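Local coordinates for protein TRAP dicarboxylate transporter-DctP subunit (Desulfovibrio salexigens, PDB 4N6D) that probably captures an organic acid such as a dicarboxylate in the periplasm, as the solute-binding component of a TRAP transport system, at residues 100-108 against 127-136; 138-146 against 255-266. All coordinates share one frame; numbering follows the deposited sequence.

Contact 1: residues 100-108 against 127-136; sequences GVFPLSSVF and LYTKYQPKEF
Glu135 reaches across to the turn at Leu104 and Ser105 and grips it with both carboxylate oxygens. OE1 takes the backbone N-H of Leu104 (Leu104 N to Glu135 OE1 2.9 Å) and OE2 that of Ser105 (Ser105 N to Glu135 OE2 2.9 Å), each on its syn lone pair and both nearly straight. The hydroxyl of Ser105 adds a third bond, its OG meeting Glu135 OE2 almost head-on to the C-O bond at 2.9 Å. Three donors thus fix the rotation of the carboxylate and would be expected to favour its charged form. The grip depends on a chain bent at chi2 and on CG lying between the backbone N and the carbonyl carbon (chi1 61°); on its way CG passes the edge of the Phe102 ring. Beyond the carboxylate, Phe102 meets Phe136 obliquely, CE1 to CE1 at 3.4 Å with the ring planes 32° apart, while Ser105 OG lies at the Phe136 edge.

In this family 7 solute-binding protein the contact ties the loop after strand 90-94 to the last turn of helix 117-131 and the turn that follows it, where Gln132 leaves the helix with positive phi. Leu104 fills the angle between them: CD1 lies 3.5 Å from Tyr131 CD2, and CD2 is 3.7 Å from Leu127 CD2. That same Leu127 methyl also touches Val107 CG1 and the edge of the Phe108 ring.

Farther out, Val325 of helix 322-337 packs on Leu104, Val107 and Tyr131, and Asp328 bonds the Tyr131 hydroxyl. Ser106, whose OG and N reach Phe102 O from opposite faces of its plane, also hydrogen-bonds Trp311.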
loop_
_atom_site.group_PDB
_atom_site.type_symbol
_atom_site.label_atom_id
_atom_site.label_comp_id
_atom_site.label_asym_id
_atom_site.label_seq_id
_atom_site.Cartn_x
_atom_site.Cartn_y
_atom_site.Cartn_z
ATOM N N GLY A 100 -10.266 -0.028 12.663
ATOM C CA GLY A 100 -10.412 0.345 14.053
ATOM C C GLY A 100 -9.137 0.167 14.850
ATOM O O GLY A 100 -8.996 0.762 15.908
ATOM N N VAL A 101 -8.208 -0.630 14.340
ATOM C CA VAL A 101 -7.014 -0.959 15.099
ATOM C C VAL A 101 -5.940 0.134 14.918
ATOM O O VAL A 101 -5.080 0.309 15.788
ATOM C CB VAL A 101 -6.494 -2.315 14.674
ATOM C CG1 VAL A 101 -5.223 -2.674 15.405
ATOM C CG2 VAL A 101 -7.571 -3.381 14.915
ATOM N N PHE A 102 -6.023 0.864 13.807
ATOM C CA PHE A 102 -5.016 1.877 13.440
ATOM C C PHE A 102 -5.672 3.210 13.093
ATOM O O PHE A 102 -5.631 3.655 11.957
ATOM C CB PHE A 102 -4.193 1.365 12.264
ATOM C CG PHE A 102 -3.541 0.040 12.547
ATOM C CD1 PHE A 102 -2.442 -0.036 13.364
ATOM C CD2 PHE A 102 -4.048 -1.134 12.001
ATOM C CE1 PHE A 102 -1.851 -1.246 13.640
ATOM C CE2 PHE A 102 -3.450 -2.353 12.300
ATOM C CZ PHE A 102 -2.357 -2.392 13.104
ATOM N N PRO A 103 -6.288 3.852 14.083
ATOM C CA PRO A 103 -7.051 5.071 13.781
ATOM C C PRO A 103 -6.223 6.189 13.191
ATOM O O PRO A 103 -6.786 7.007 12.450
ATOM C CB PRO A 103 -7.596 5.495 15.139
ATOM C CG PRO A 103 -6.808 4.733 16.150
ATOM C CD PRO A 103 -6.464 3.439 15.486
ATOM N N LEU A 104 -4.937 6.268 13.521
ATOM C CA LEU A 104 -4.116 7.336 12.917
ATOM C C LEU A 104 -3.581 6.914 11.568
ATOM O O LEU A 104 -3.833 7.590 10.564
ATOM C CB LEU A 104 -2.955 7.757 13.817
ATOM C CG LEU A 104 -2.271 9.027 13.282
ATOM C CD1 LEU A 104 -2.017 9.998 14.418
ATOM C CD2 LEU A 104 -1.005 8.623 12.606
ATOM N N SER A 105 -2.834 5.802 11.529
ATOM C CA SER A 105 -2.122 5.418 10.311
ATOM C C SER A 105 -3.046 5.035 9.173
ATOM O O SER A 105 -2.651 5.113 8.009
ATOM C CB SER A 105 -1.128 4.285 10.574
ATOM O OG SER A 105 -0.175 4.669 11.575
ATOM N N SER A 106 -4.264 4.610 9.500
ATOM C CA SER A 106 -5.278 4.300 8.486
ATOM C C SER A 106 -5.621 5.494 7.572
ATOM O O SER A 106 -6.297 5.335 6.559
ATOM C CB SER A 106 -6.544 3.768 9.147
ATOM O OG SER A 106 -7.118 4.715 10.025
ATOM N N VAL A 107 -5.170 6.690 7.942
ATOM C CA VAL A 107 -5.397 7.854 7.085
ATOM C C VAL A 107 -4.841 7.547 5.707
ATOM O O VAL A 107 -5.381 8.008 4.666
ATOM C CB VAL A 107 -4.759 9.135 7.678
ATOM C CG1 VAL A 107 -3.247 9.058 7.658
ATOM C CG2 VAL A 107 -5.253 10.370 6.937
ATOM N N PHE A 108 -3.786 6.730 5.659
ATOM C CA PHE A 108 -3.145 6.429 4.375
ATOM C C PHE A 108 -3.920 5.457 3.494
ATOM O O PHE A 108 -3.470 5.144 2.383
ATOM C CB PHE A 108 -1.704 5.949 4.543
ATOM C CG PHE A 108 -0.725 7.066 4.541
ATOM C CD1 PHE A 108 -0.188 7.505 3.350
ATOM C CD2 PHE A 108 -0.401 7.728 5.706
ATOM C CE1 PHE A 108 0.692 8.563 3.315
ATOM C CE2 PHE A 108 0.505 8.810 5.662
ATOM C CZ PHE A 108 1.015 9.218 4.454
ATOM N N LEU A 127 5.001 10.299 8.872
ATOM C CA LEU A 127 3.842 10.570 9.693
ATOM C C LEU A 127 3.918 9.744 10.971
ATOM O O LEU A 127 3.648 10.257 12.060
ATOM C CB LEU A 127 2.532 10.301 8.937
ATOM C CG LEU A 127 1.300 10.735 9.722
ATOM C CD1 LEU A 127 1.091 12.259 9.621
ATOM C CD2 LEU A 127 0.040 9.977 9.276
ATOM N N TYR A 128 4.272 8.470 10.829
ATOM C CA TYR A 128 4.426 7.596 11.982
ATOM C C TYR A 128 5.482 8.147 12.932
ATOM O O TYR A 128 5.264 8.210 14.140
ATOM C CB TYR A 128 4.781 6.156 11.564
ATOM C CG TYR A 128 5.356 5.404 12.739
ATOM C CD1 TYR A 128 4.528 4.943 13.751
ATOM C CD2 TYR A 128 6.727 5.260 12.880
ATOM C CE1 TYR A 128 5.051 4.316 14.846
ATOM C CE2 TYR A 128 7.252 4.632 13.979
ATOM C CZ TYR A 128 6.414 4.168 14.945
ATOM O OH TYR A 128 6.948 3.538 16.045
ATOM N N THR A 129 6.625 8.554 12.397
ATOM C CA THR A 129 7.719 9.018 13.229
ATOM C C THR A 129 7.329 10.289 13.993
ATOM O O THR A 129 7.745 10.502 15.142
ATOM C CB THR A 129 8.964 9.288 12.388
ATOM O OG1 THR A 129 9.424 8.041 11.846
ATOM C CG2 THR A 129 10.047 9.919 13.240
ATOM N N LYS A 130 6.521 11.123 13.355
ATOM C CA LYS A 130 6.081 12.363 13.965
ATOM C C LYS A 130 5.073 12.136 15.091
ATOM O O LYS A 130 5.152 12.773 16.144
ATOM C CB LYS A 130 5.480 13.297 12.914
ATOM C CG LYS A 130 4.956 14.590 13.508
ATOM C CD LYS A 130 4.362 15.512 12.472
ATOM C CE LYS A 130 4.043 16.855 13.103
ATOM N NZ LYS A 130 3.678 17.861 12.096
ATOM N N TYR A 131 4.115 11.243 14.852
ATOM C CA TYR A 131 2.988 11.090 15.749
ATOM C C TYR A 131 3.156 10.003 16.793
ATOM O O TYR A 131 2.506 10.077 17.838
ATOM C CB TYR A 131 1.690 10.838 14.956
ATOM C CG TYR A 131 1.056 12.111 14.438
ATOM C CD1 TYR A 131 1.481 12.691 13.241
ATOM C CD2 TYR A 131 0.067 12.763 15.150
ATOM C CE1 TYR A 131 0.911 13.888 12.767
ATOM C CE2 TYR A 131 -0.512 13.936 14.682
ATOM C CZ TYR A 131 -0.084 14.495 13.491
ATOM O OH TYR A 131 -0.640 15.680 13.051
ATOM N N GLN A 132 4.019 9.024 16.523
ATOM C CA GLN A 132 4.226 7.894 17.441
ATOM C C GLN A 132 2.892 7.400 17.995
ATOM O O GLN A 132 2.692 7.345 19.198
ATOM C CB GLN A 132 5.145 8.315 18.585
ATOM C CG GLN A 132 6.539 8.722 18.135
ATOM C CD GLN A 132 7.345 7.550 17.638
ATOM O OE1 GLN A 132 7.716 7.481 16.468
ATOM N NE2 GLN A 132 7.616 6.613 18.522
ATOM N N PRO A 133 1.957 7.027 17.105
ATOM C CA PRO A 133 0.618 6.745 17.622
ATOM C C PRO A 133 0.556 5.499 18.511
ATOM O O PRO A 133 1.260 4.492 18.313
ATOM C CB PRO A 133 -0.212 6.557 16.356
ATOM C CG PRO A 133 0.747 6.149 15.346
ATOM C CD PRO A 133 2.019 6.886 15.645
ATOM N N LYS A 134 -0.298 5.582 19.511
ATOM C CA LYS A 134 -0.373 4.525 20.502
ATOM C C LYS A 134 -0.899 3.212 19.939
ATOM O O LYS A 134 -0.772 2.155 20.592
ATOM C CB LYS A 134 -1.218 4.975 21.685
ATOM C CG LYS A 134 -2.560 5.527 21.315
ATOM C CD LYS A 134 -3.216 6.183 22.526
ATOM C CE LYS A 134 -4.225 5.256 23.157
ATOM N NZ LYS A 134 -5.391 5.021 22.267
ATOM N N GLU A 135 -1.482 3.253 18.740
ATOM C CA GLU A 135 -1.911 2.018 18.089
ATOM C C GLU A 135 -0.759 1.030 17.912
ATOM O O GLU A 135 -0.976 -0.199 17.776
ATOM C CB GLU A 135 -2.571 2.300 16.734
ATOM C CG GLU A 135 -1.686 2.977 15.723
ATOM C CD GLU A 135 -2.454 3.907 14.782
ATOM O OE1 GLU A 135 -3.425 4.547 15.236
ATOM O OE2 GLU A 135 -2.076 3.982 13.599
ATOM N N PHE A 136 0.468 1.538 17.923
ATOM C CA PHE A 136 1.643 0.666 17.777
ATOM C C PHE A 136 2.423 0.463 19.065
ATOM O O PHE A 136 3.525 -0.071 19.041
ATOM C CB PHE A 136 2.590 1.194 16.695
ATOM C CG PHE A 136 2.062 1.042 15.300
ATOM C CD1 PHE A 136 1.929 -0.209 14.744
ATOM C CD2 PHE A 136 1.709 2.150 14.547
ATOM C CE1 PHE A 136 1.448 -0.358 13.448
ATOM C CE2 PHE A 136 1.214 1.994 13.239
ATOM C CZ PHE A 136 1.091 0.748 12.717
#

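Contact 2: residues 138-146 against 255-266; sequences RFKVLTMFA and LNDLGREQAEWT. With I3C (5-amino-2,4,6-triiodobenzene-1,3-dicarboxylic acid), chain C.
Thr143 turns its hydroxyl onto the helix backbone: OG1, anti to its own N (chi1 -166°), donates to Gly259 O at 2.7 Å, in the carbonyl plane and on a lone pair. Gly259 O also takes the helical N-H of Ala263, making it a shared acceptor. The Thr143 side chain lies obliquely across Gln262, whose CB and CG cover it while its amide turns off to Gln47 and Arg50.

Two residues along the strand, Phe145 presents a ring face to Thr266. The methyl CG2 sits 3.9 Å from the Phe145 ring centroid and 24° off the normal, a CH-pi contact; Thr266 OG1 turns back to Gln262 O. At the other end Lys140, bent at chi2, comes in roughly perpendicular to Asn256 and ends in a short bond, NZ to Asn256 OD1 2.6 Å, in the carbonyl plane. Leu142 and Leu255 run alongside each other in the same direction, their CD2 methyls 4.0 Å apart.

Strand 139-146 is an edge strand of a five-stranded mixed sheet, and the segment of helix 249-285 runs nearly parallel to it, 17° apart with axes 6.6 Å at closest. Gly259 lets the backbones meet, its CA 3.2 Å from Leu142 O. Arg138, just before the strand, instead lays a guanidinium face against N13 and I2 of the triiodobenzene compound used for phasing. Met144 O is buried without a partner, against Ala263 CA and CB. The interface thus combines close backbone approach and apolar packing with two side-chain hydrogen bonds and two waters, each bridging Leu142 O and Leu255 O.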
loop_
_atom_site.group_PDB
_atom_site.type_symbol
_atom_site.label_atom_id
_atom_site.label_comp_id
_atom_site.label_asym_id
_atom_site.label_seq_id
_atom_site.Cartn_x
_atom_site.Cartn_y
_atom_site.Cartn_z
ATOM N N ARG A 138 2.509 -1.543 21.471
ATOM C CA ARG A 138 2.910 -2.883 21.895
ATOM C C ARG A 138 4.106 -3.417 21.126
ATOM O O ARG A 138 4.658 -4.461 21.488
ATOM C CB ARG A 138 1.758 -3.845 21.711
ATOM C CG ARG A 138 0.544 -3.444 22.508
ATOM C CD ARG A 138 0.271 -4.393 23.617
ATOM N NE ARG A 138 -1.016 -4.082 24.232
ATOM C CZ ARG A 138 -1.185 -3.612 25.459
ATOM N NH1 ARG A 138 -2.416 -3.372 25.901
ATOM N NH2 ARG A 138 -0.137 -3.390 26.245
ATOM N N PHE A 139 4.487 -2.717 20.062
ATOM C CA PHE A 139 5.509 -3.215 19.137
ATOM C C PHE A 139 6.641 -2.233 18.930
ATOM O O PHE A 139 6.488 -1.035 19.175
ATOM C CB PHE A 139 4.890 -3.463 17.762
ATOM C CG PHE A 139 3.710 -4.362 17.791
ATOM C CD1 PHE A 139 3.864 -5.719 18.014
ATOM C CD2 PHE A 139 2.445 -3.863 17.588
ATOM C CE1 PHE A 139 2.757 -6.565 18.038
ATOM C CE2 PHE A 139 1.338 -4.697 17.633
ATOM C CZ PHE A 139 1.491 -6.036 17.853
ATOM N N LYS A 140 7.775 -2.731 18.461
ATOM C CA LYS A 140 8.725 -1.883 17.754
ATOM C C LYS A 140 8.302 -1.842 16.287
ATOM O O LYS A 140 8.137 -2.887 15.659
ATOM C CB LYS A 140 10.142 -2.428 17.857
ATOM C CG LYS A 140 11.124 -1.708 16.916
ATOM C CD LYS A 140 11.332 -0.244 17.291
ATOM C CE LYS A 140 12.378 0.382 16.381
ATOM N NZ LYS A 140 12.785 1.727 16.826
ATOM N N VAL A 141 8.096 -0.644 15.751
ATOM C CA VAL A 141 7.795 -0.503 14.341
ATOM C C VAL A 141 9.113 -0.419 13.573
ATOM O O VAL A 141 9.847 0.570 13.708
ATOM C CB VAL A 141 6.913 0.721 14.070
ATOM C CG1 VAL A 141 6.679 0.884 12.585
ATOM C CG2 VAL A 141 5.574 0.586 14.813
ATOM N N LEU A 142 9.434 -1.466 12.816
ATOM C CA LEU A 142 10.733 -1.561 12.148
ATOM C C LEU A 142 10.770 -0.739 10.868
ATOM O O LEU A 142 11.817 -0.191 10.522
ATOM C CB LEU A 142 11.077 -3.013 11.807
ATOM C CG LEU A 142 11.343 -3.859 13.048
ATOM C CD1 LEU A 142 11.533 -5.294 12.613
ATOM C CD2 LEU A 142 12.565 -3.348 13.750
ATOM N N THR A 143 9.668 -0.738 10.127
ATOM C CA THR A 143 9.532 0.111 8.933
ATOM C C THR A 143 8.054 0.161 8.555
ATOM O O THR A 143 7.227 -0.540 9.142
ATOM C CB THR A 143 10.404 -0.349 7.719
ATOM O OG1 THR A 143 10.447 0.705 6.743
ATOM C CG2 THR A 143 9.851 -1.599 7.086
ATOM N N MET A 144 7.722 1.031 7.615
ATOM C CA MET A 144 6.384 1.074 7.039
ATOM C C MET A 144 6.548 1.363 5.571
ATOM O O MET A 144 7.573 1.892 5.141
ATOM C CB MET A 144 5.528 2.155 7.673
ATOM C CG MET A 144 5.348 1.939 9.173
ATOM S SD MET A 144 4.356 3.235 9.879
ATOM C CE MET A 144 2.729 2.578 9.541
ATOM N N PHE A 145 5.535 1.002 4.793
ATOM C CA PHE A 145 5.535 1.305 3.370
ATOM C C PHE A 145 4.129 1.164 2.811
ATOM O O PHE A 145 3.226 0.744 3.506
ATOM C CB PHE A 145 6.510 0.405 2.612
ATOM C CG PHE A 145 6.329 -1.049 2.889
ATOM C CD1 PHE A 145 5.338 -1.769 2.261
ATOM C CD2 PHE A 145 7.170 -1.703 3.770
ATOM C CE1 PHE A 145 5.164 -3.132 2.533
ATOM C CE2 PHE A 145 7.007 -3.065 4.040
ATOM C CZ PHE A 145 6.003 -3.768 3.432
ATOM N N ALA A 146 3.962 1.543 1.561
ATOM C CA ALA A 146 2.655 1.534 0.917
ATOM C C ALA A 146 2.747 0.912 -0.455
ATOM O O ALA A 146 3.789 0.963 -1.117
ATOM C CB ALA A 146 2.102 2.945 0.780
ATOM N N LEU A 255 18.912 -1.540 13.045
ATOM C CA LEU A 255 17.502 -1.682 12.693
ATOM C C LEU A 255 16.785 -0.335 12.662
ATOM O O LEU A 255 15.874 -0.126 11.877
ATOM C CB LEU A 255 16.809 -2.641 13.653
ATOM C CG LEU A 255 16.839 -4.113 13.240
ATOM C CD1 LEU A 255 18.213 -4.628 12.908
ATOM C CD2 LEU A 255 16.220 -4.951 14.349
ATOM N N ASN A 256 17.189 0.570 13.534
ATOM C CA ASN A 256 16.607 1.893 13.584
ATOM C C ASN A 256 16.955 2.638 12.314
ATOM O O ASN A 256 16.089 3.243 11.686
ATOM C CB ASN A 256 17.126 2.665 14.787
ATOM C CG ASN A 256 16.363 2.359 16.043
ATOM O OD1 ASN A 256 15.211 1.954 15.986
ATOM N ND2 ASN A 256 16.991 2.575 17.189
ATOM N N ASP A 257 18.227 2.588 11.923
ATOM C CA ASP A 257 18.649 3.267 10.697
ATOM C C ASP A 257 17.959 2.721 9.449
ATOM O O ASP A 257 17.681 3.456 8.489
ATOM C CB ASP A 257 20.163 3.169 10.525
ATOM C CG ASP A 257 20.925 4.076 11.484
ATOM O OD1 ASP A 257 20.307 4.959 12.087
ATOM O OD2 ASP A 257 22.142 3.905 11.622
ATOM N N LEU A 258 17.649 1.428 9.448
ATOM C CA LEU A 258 16.928 0.845 8.326
ATOM C C LEU A 258 15.450 1.248 8.207
ATOM O O LEU A 258 14.799 0.941 7.219
ATOM C CB LEU A 258 17.016 -0.684 8.360
ATOM C CG LEU A 258 18.273 -1.244 7.726
ATOM C CD1 LEU A 258 18.490 -2.684 8.188
ATOM C CD2 LEU A 258 18.213 -1.137 6.194
ATOM N N GLY A 259 14.885 1.912 9.203
ATOM C CA GLY A 259 13.454 2.183 9.130
ATOM C C GLY A 259 13.099 3.067 7.938
ATOM O O GLY A 259 12.290 2.704 7.076
ATOM N N ARG A 260 13.695 4.248 7.884
ATOM C CA ARG A 260 13.445 5.139 6.756
ATOM C C ARG A 260 13.991 4.553 5.451
ATOM O O ARG A 260 13.346 4.632 4.398
ATOM C CB ARG A 260 14.059 6.520 6.999
ATOM C CG ARG A 260 13.651 7.514 5.941
ATOM C CD ARG A 260 14.637 8.667 5.879
ATOM N NE ARG A 260 14.368 9.489 4.704
ATOM C CZ ARG A 260 13.371 10.351 4.631
ATOM N NH1 ARG A 260 12.584 10.529 5.682
ATOM N NH2 ARG A 260 13.180 11.055 3.518
ATOM N N GLU A 261 15.175 3.958 5.514
ATOM C CA GLU A 261 15.804 3.406 4.327
ATOM C C GLU A 261 14.895 2.362 3.699
ATOM O O GLU A 261 14.738 2.306 2.483
ATOM C CB GLU A 261 17.129 2.721 4.652
ATOM C CG GLU A 261 18.207 3.600 5.214
ATOM C CD GLU A 261 19.556 2.891 5.270
ATOM O OE1 GLU A 261 19.703 1.863 4.577
ATOM O OE2 GLU A 261 20.459 3.386 5.989
ATOM N N GLN A 262 14.335 1.486 4.525
ATOM C CA GLN A 262 13.530 0.391 3.996
ATOM C C GLN A 262 12.198 0.887 3.442
ATOM O O GLN A 262 11.673 0.318 2.477
ATOM C CB GLN A 262 13.340 -0.712 5.050
ATOM C CG GLN A 262 12.743 -1.996 4.515
ATOM C CD GLN A 262 13.672 -2.720 3.591
ATOM O OE1 GLN A 262 14.850 -2.413 3.528
ATOM N NE2 GLN A 262 13.148 -3.708 2.881
ATOM N N ALA A 263 11.645 1.938 4.041
ATOM C CA ALA A 263 10.442 2.562 3.504
ATOM C C ALA A 263 10.732 3.044 2.065
ATOM O O ALA A 263 9.973 2.766 1.121
ATOM C CB ALA A 263 10.007 3.735 4.396
ATOM N N GLU A 264 11.830 3.779 1.902
ATOM C CA GLU A 264 12.236 4.277 0.582
ATOM C C GLU A 264 12.546 3.142 -0.384
ATOM O O GLU A 264 12.123 3.154 -1.533
ATOM C CB GLU A 264 13.459 5.191 0.698
ATOM C CG GLU A 264 13.901 5.786 -0.620
ATOM C CD GLU A 264 14.975 6.855 -0.467
ATOM O OE1 GLU A 264 15.107 7.440 0.622
ATOM O OE2 GLU A 264 15.688 7.109 -1.448
ATOM N N TRP A 265 13.292 2.153 0.083
ATOM C CA TRP A 265 13.703 1.062 -0.791
ATOM C C TRP A 265 12.488 0.341 -1.340
ATOM O O TRP A 265 12.441 -0.013 -2.527
ATOM C CB TRP A 265 14.603 0.052 -0.060
ATOM C CG TRP A 265 15.150 -0.939 -1.013
ATOM C CD1 TRP A 265 16.341 -0.866 -1.661
ATOM C CD2 TRP A 265 14.512 -2.134 -1.478
ATOM N NE1 TRP A 265 16.499 -1.955 -2.500
ATOM C CE2 TRP A 265 15.383 -2.742 -2.404
ATOM C CE3 TRP A 265 13.298 -2.755 -1.198
ATOM C CZ2 TRP A 265 15.071 -3.947 -3.041
ATOM C CZ3 TRP A 265 12.996 -3.944 -1.834
ATOM C CH2 TRP A 265 13.873 -4.512 -2.751
ATOM N N THR A 266 11.515 0.095 -0.464
ATOM C CA THR A 266 10.317 -0.641 -0.852
ATOM C C THR A 266 9.475 0.145 -1.845
ATOM O O THR A 266 8.972 -0.401 -2.852
ATOM C CB THR A 266 9.467 -1.005 0.381
ATOM O OG1 THR A 266 10.244 -1.819 1.272
ATOM C CG2 THR A 266 8.247 -1.762 -0.024
HETATM I I3 I3C C . 0.587 -6.515 30.984
HETATM I I2 I3C C . -1.986 -7.322 25.544
HETATM I I1 I3C C . 0.814 -11.851 28.276
HETATM O O8 I3C C . 0.579 -10.012 31.451
HETATM O O9 I3C C . 2.489 -9.662 30.412
HETATM C C10 I3C C . -0.837 -10.223 26.083
HETATM N N13 I3C C . -1.050 -5.812 28.248
HETATM C C1 I3C C . 0.489 -9.027 29.315
HETATM C C6 I3C C . 0.084 -7.706 29.321
HETATM C C5 I3C C . -0.628 -7.174 28.260
HETATM C C4 I3C C . -0.928 -8.012 27.212
HETATM C C3 I3C C . -0.515 -9.327 27.212
HETATM C C2 I3C C . 0.185 -9.848 28.265
HETATM C C7 I3C C . 1.235 -9.598 30.457
HETATM O O11 I3C C . -0.046 -10.361 25.115
HETATM O O12 I3C C . -1.922 -10.852 26.131
HETATM O O HOH W 1 14.203 -1.680 10.225
HETATM O O HOH W 2 13.341 1.085 12.411
#

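How the contacts relate
Both contacts are largely buried, and they back onto one another through strand 139-146, which follows helix 117-131 in the chain. Tyr128 and Phe136 of contact 1 pack on Val141 and Met144, with Tyr128 CB 3.4 Å from Met144 SD, whereas helix 249-285 lies along the strand through Thr143 and Phe145. The strand therefore has contact 1 residues on one side and helix 249-285 on the other. Their chemistry differs with their place: contact 1 joins a loop to a helix end, and a carboxylate from the turn after the helix gathers backbone N-H groups of the loop; contact 2 is a strand against a long helix, relying on glycine and alanine, neutral acceptors and bridging waters, with a lysine at one end.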